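Local coordinates for pirin-like protein (Geobacillus kaustophilus, PDB 2P17) that belongs to the pirin family and binds iron, though its own function has not been established, at residues Q89-T92 against V98-E101; W115-L118 against Y122-T125. All blocks are in the same frame, centred on the assembly; numbering follows the deposited sequence.

Contact 1: residues Q89-T92 against V98-E101. With FE (Fe (III) ion), chain B.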
loop_
_atom_site.group_PDB
_atom_site.type_symbol
_atom_site.label_atom_id
_atom_site.label_comp_id
_atom_site.label_asym_id
_atom_site.label_seq_id
_atom_site.Cartn_x
_atom_site.Cartn_y
_atom_site.Cartn_z
ATOM N N GLN A 89 4.403 8.236 -2.399
ATOM C CA GLN A 89 4.583 8.621 -3.797
ATOM C C GLN A 89 4.067 7.521 -4.714
ATOM O O GLN A 89 4.133 6.328 -4.379
ATOM C CB GLN A 89 6.043 8.966 -4.116
ATOM C CG GLN A 89 6.986 7.785 -3.941
ATOM C CD GLN A 89 8.472 8.163 -3.941
ATOM O OE1 GLN A 89 8.846 9.316 -4.148
ATOM N NE2 GLN A 89 9.322 7.166 -3.707
ATOM N N TRP A 90 3.573 7.933 -5.871
ATOM C CA TRP A 90 2.964 7.034 -6.839
ATOM C C TRP A 90 3.699 7.250 -8.155
ATOM O O TRP A 90 3.583 8.316 -8.767
ATOM C CB TRP A 90 1.487 7.391 -6.989
ATOM C CG TRP A 90 0.611 6.282 -7.477
ATOM C CD1 TRP A 90 0.530 5.779 -8.759
ATOM C CD2 TRP A 90 -0.321 5.540 -6.690
ATOM N NE1 TRP A 90 -0.411 4.769 -8.805
ATOM C CE2 TRP A 90 -0.939 4.597 -7.547
ATOM C CE3 TRP A 90 -0.694 5.574 -5.332
ATOM C CZ2 TRP A 90 -1.904 3.692 -7.087
ATOM C CZ3 TRP A 90 -1.649 4.677 -4.873
ATOM C CH2 TRP A 90 -2.245 3.746 -5.751
HETATM N N MSE A 91 4.466 6.254 -8.583
HETATM C CA MSE A 91 5.250 6.416 -9.794
HETATM C C MSE A 91 4.749 5.456 -10.854
HETATM O O MSE A 91 4.797 4.244 -10.674
HETATM C CB MSE A 91 6.732 6.187 -9.524
HETATM C CG MSE A 91 7.582 6.538 -10.733
HETATM SE SE MSE A 91 9.453 6.035 -10.587
HETATM C CE MSE A 91 9.627 5.922 -8.656
ATOM N N THR A 92 4.248 6.011 -11.948
ATOM C CA THR A 92 3.835 5.212 -13.097
ATOM C C THR A 92 5.037 5.077 -14.021
ATOM O O THR A 92 5.495 6.071 -14.587
ATOM C CB THR A 92 2.668 5.881 -13.841
ATOM O OG1 THR A 92 1.623 6.159 -12.899
ATOM C CG2 THR A 92 2.136 4.990 -14.964
ATOM N N VAL A 98 13.743 5.587 -15.184
ATOM C CA VAL A 98 14.655 5.133 -14.131
ATOM C C VAL A 98 14.354 5.886 -12.855
ATOM O O VAL A 98 13.857 7.014 -12.887
ATOM C CB VAL A 98 16.179 5.252 -14.474
ATOM C CG1 VAL A 98 16.549 4.350 -15.659
ATOM C CG2 VAL A 98 16.589 6.683 -14.729
ATOM N N HIS A 99 14.656 5.252 -11.729
ATOM C CA HIS A 99 14.452 5.896 -10.443
ATOM C C HIS A 99 15.512 5.482 -9.433
ATOM O O HIS A 99 16.221 4.490 -9.624
ATOM C CB HIS A 99 13.051 5.557 -9.909
ATOM C CG HIS A 99 12.979 4.250 -9.187
ATOM N ND1 HIS A 99 12.676 4.154 -7.845
ATOM C CD2 HIS A 99 13.196 2.986 -9.617
ATOM C CE1 HIS A 99 12.693 2.883 -7.483
ATOM N NE2 HIS A 99 13.009 2.153 -8.539
ATOM N N LYS A 100 15.597 6.237 -8.343
ATOM C CA LYS A 100 16.400 5.844 -7.184
ATOM C C LYS A 100 15.772 6.454 -5.943
ATOM O O LYS A 100 15.396 7.626 -5.947
ATOM C CB LYS A 100 17.846 6.327 -7.314
ATOM C CG LYS A 100 18.711 6.007 -6.107
ATOM C CD LYS A 100 20.168 6.366 -6.359
ATOM C CE LYS A 100 20.902 6.524 -5.033
ATOM N NZ LYS A 100 22.350 6.195 -5.133
ATOM N N GLU A 101 15.655 5.647 -4.893
ATOM C CA GLU A 101 15.149 6.111 -3.602
ATOM C C GLU A 101 16.328 6.086 -2.646
ATOM O O GLU A 101 16.932 5.029 -2.440
ATOM C CB GLU A 101 14.006 5.214 -3.094
ATOM C CG GLU A 101 12.943 4.884 -4.155
ATOM C CD GLU A 101 12.274 6.115 -4.752
ATOM O OE1 GLU A 101 12.175 7.146 -4.060
ATOM O OE2 GLU A 101 11.823 6.032 -5.912
HETATM FE FE FE B . 12.962 0.254 -8.248
#

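Contact 2: residues W115-L118 against Y122-T125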
loop_
_atom_site.group_PDB
_atom_site.type_symbol
_atom_site.label_atom_id
_atom_site.label_comp_id
_atom_site.label_asym_id
_atom_site.label_seq_id
_atom_site.Cartn_x
_atom_site.Cartn_y
_atom_site.Cartn_z
ATOM N N TRP A 115 4.290 -2.788 -5.828
ATOM C CA TRP A 115 4.222 -2.757 -7.293
ATOM C C TRP A 115 2.825 -3.080 -7.737
ATOM O O TRP A 115 2.202 -4.035 -7.254
ATOM C CB TRP A 115 5.161 -3.785 -7.911
ATOM C CG TRP A 115 6.622 -3.475 -7.808
ATOM C CD1 TRP A 115 7.214 -2.509 -7.041
ATOM C CD2 TRP A 115 7.678 -4.170 -8.475
ATOM N NE1 TRP A 115 8.584 -2.549 -7.209
ATOM C CE2 TRP A 115 8.892 -3.562 -8.082
ATOM C CE3 TRP A 115 7.714 -5.241 -9.383
ATOM C CZ2 TRP A 115 10.141 -3.997 -8.564
ATOM C CZ3 TRP A 115 8.959 -5.678 -9.856
ATOM C CH2 TRP A 115 10.149 -5.050 -9.444
ATOM N N VAL A 116 2.335 -2.274 -8.675
ATOM C CA VAL A 116 1.007 -2.481 -9.252
ATOM C C VAL A 116 1.187 -2.770 -10.733
ATOM O O VAL A 116 1.923 -2.063 -11.423
ATOM C CB VAL A 116 0.126 -1.235 -9.086
ATOM C CG1 VAL A 116 -1.313 -1.531 -9.521
ATOM C CG2 VAL A 116 0.143 -0.717 -7.650
ATOM N N ASN A 117 0.537 -3.812 -11.235
ATOM C CA ASN A 117 0.641 -4.118 -12.658
ATOM C C ASN A 117 -0.110 -3.087 -13.487
ATOM O O ASN A 117 -1.110 -2.528 -13.038
ATOM C CB ASN A 117 0.072 -5.507 -12.930
ATOM C CG ASN A 117 0.569 -6.097 -14.230
ATOM O OD1 ASN A 117 1.526 -5.605 -14.828
ATOM N ND2 ASN A 117 -0.077 -7.184 -14.665
ATOM N N LEU A 118 0.393 -2.827 -14.692
ATOM C CA LEU A 118 -0.365 -2.082 -15.695
ATOM C C LEU A 118 -0.965 -3.073 -16.685
ATOM O O LEU A 118 -0.270 -3.996 -17.134
ATOM C CB LEU A 118 0.516 -1.083 -16.448
ATOM C CG LEU A 118 1.016 0.158 -15.685
ATOM C CD1 LEU A 118 2.057 0.921 -16.480
ATOM C CD2 LEU A 118 -0.136 1.080 -15.366
ATOM N N TYR A 122 -2.161 -0.102 -21.150
ATOM C CA TYR A 122 -1.499 1.050 -20.547
ATOM C C TYR A 122 -0.018 0.828 -20.287
ATOM O O TYR A 122 0.647 1.705 -19.714
ATOM C CB TYR A 122 -2.171 1.417 -19.222
ATOM C CG TYR A 122 -3.645 1.755 -19.326
ATOM C CD1 TYR A 122 -4.063 3.072 -19.540
ATOM C CD2 TYR A 122 -4.626 0.771 -19.184
ATOM C CE1 TYR A 122 -5.412 3.384 -19.634
ATOM C CE2 TYR A 122 -5.986 1.084 -19.273
ATOM C CZ TYR A 122 -6.365 2.397 -19.494
ATOM O OH TYR A 122 -7.706 2.711 -19.575
ATOM N N LYS A 123 0.505 -0.332 -20.677
ATOM C CA LYS A 123 1.907 -0.645 -20.387
ATOM C C LYS A 123 2.868 0.372 -20.990
ATOM O O LYS A 123 3.963 0.595 -20.464
ATOM C CB LYS A 123 2.263 -2.069 -20.822
ATOM C CG LYS A 123 1.850 -3.099 -19.793
ATOM C CD LYS A 123 2.576 -4.407 -19.980
ATOM C CE LYS A 123 2.002 -5.475 -19.065
ATOM N NZ LYS A 123 2.348 -5.186 -17.651
HETATM N N MSE A 124 2.438 1.007 -22.078
HETATM C CA MSE A 124 3.283 1.961 -22.802
HETATM C C MSE A 124 2.908 3.410 -22.547
HETATM O O MSE A 124 3.335 4.300 -23.289
HETATM C CB MSE A 124 3.260 1.666 -24.305
HETATM C CG MSE A 124 3.843 0.308 -24.651
HETATM SE SE MSE A 124 5.792 0.269 -24.497
HETATM C CE MSE A 124 6.254 1.218 -26.146
ATOM N N THR A 125 2.126 3.653 -21.496
ATOM C CA THR A 125 1.705 5.004 -21.129
ATOM C C THR A 125 2.921 5.846 -20.733
ATOM O O THR A 125 3.984 5.309 -20.405
ATOM C CB THR A 125 0.615 4.977 -20.005
ATOM O OG1 THR A 125 -0.034 6.251 -19.901
ATOM C CG2 THR A 125 1.213 4.610 -18.662
#

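Contact 1: residues Q89-T92 against V98-E101
The selenomethionine side chain of Met91, the form used for crystallography, lies against His99, one of two histidines that ligate the iron. His99 NE2 binds the ferric ion at 1.9 Å, and His57 supplies the other protein ligand. Met91 CE approaches the imidazole obliquely, 3.6 Å from His99 ND1; a long, unbranched chain suits this reach across the barrel interior, and CG anti to the backbone N (chi1 -172°) sends it there. The same ND1, the nitrogen turned away from the metal, donates almost within the ring plane to Glu101 OE2, 2.8 Å away, on the anti side of the carboxylate. Glu101 is predicted as an iron ligand, yet here OE2 stays 6.3 Å from FE in the second shell. Further out, Gln89 NE2 reaches Glu101 OE1 at 2.9 Å from above the carboxylate plane, the amide turned 71° against it, while Tyr129 and Thr64 hold the glutamine and His73 also bonds Glu101 OE2. An alanine for Glu101 removes the shared carboxylate, and would probably leave His99 ND1 and Gln89 NE2 without this acceptor and the imidazole freer to turn. The chemistry is consistent with a Gln89-steadied carboxylate holding the imidazole's NE2 toward the iron.

Contact 2: residues W115-L118 against Y122-T125
Lys123 reaches back to the end of strand 109-117 and places its ammonium group between two oxygens there. NZ donates to the backbone oxygen Leu118 O at 2.9 Å, arriving in the carbonyl plane with a C=O...N angle of 150°. Its second acceptor is the amide oxygen Asn117 OD1, 3.0 Å from NZ, with the donor tilted 23° from the carbonyl plane. Gly59 O is a third acceptor for the same nitrogen, so that three neutral oxygens grip the group and would be expected to stabilise its positive charge. Lysine suits the place because its aliphatic part spans the gap: the chain is extended until the last torsion (chi4 -70°), where it bends and turns NZ onto Leu118 O, and CG passes 4.1 Å from Leu118 CB on the way. Asparagine supplies an amide oxygen, which CG anti to the backbone N carries toward NZ; the Asn117 backbone hydrogen-bonds to that of Pro38.

The acceptor Tyr122 O is taken by Thr125 N at 3.0 Å, the closing bond of a type I turn from Tyr122 to Thr125. Leu118 CD1 packs beside that same Tyr122 O, while CD2 of the leucine lies 4.4 Å from Tyr122 CB, an apolar fit for a branched side chain. Ile164 touches Leu118, Tyr122 and Thr125 together, adding to this greasy patch. Beyond the turn, Arg95 NE takes up Met124 O, and a backbone bond also links Arg95 to Thr125. This type I turn, with its lysine ammonium held by two backbone carbonyls and one side-chain amide, forms part of the connection from strand 109-117 to strand 128-132 in the pirin N-terminal region, which belongs to the cupin clan of beta-barrel folds.

In the fold
From the N terminus, contact 1 comes first: it closes the loop between strands 88-92 and 97-103, which belong to different sheets, so its side chains bridge the inside of the cupin barrel beside the iron. The chain then enters strand 109-117, which like strand 88-92 pairs antiparallel with strand 60-66, and contact 2 closes the short loop after it. The two loops are therefore in series, neither enclosing nor crossing the other. They nevertheless meet in space, with Thr92 CG2 3.8 Å from Thr125 CG2. Strand 128-132, which follows contact 2, returns to pair antiparallel with strand 88-92, tying the later connection to the first segment of contact 1.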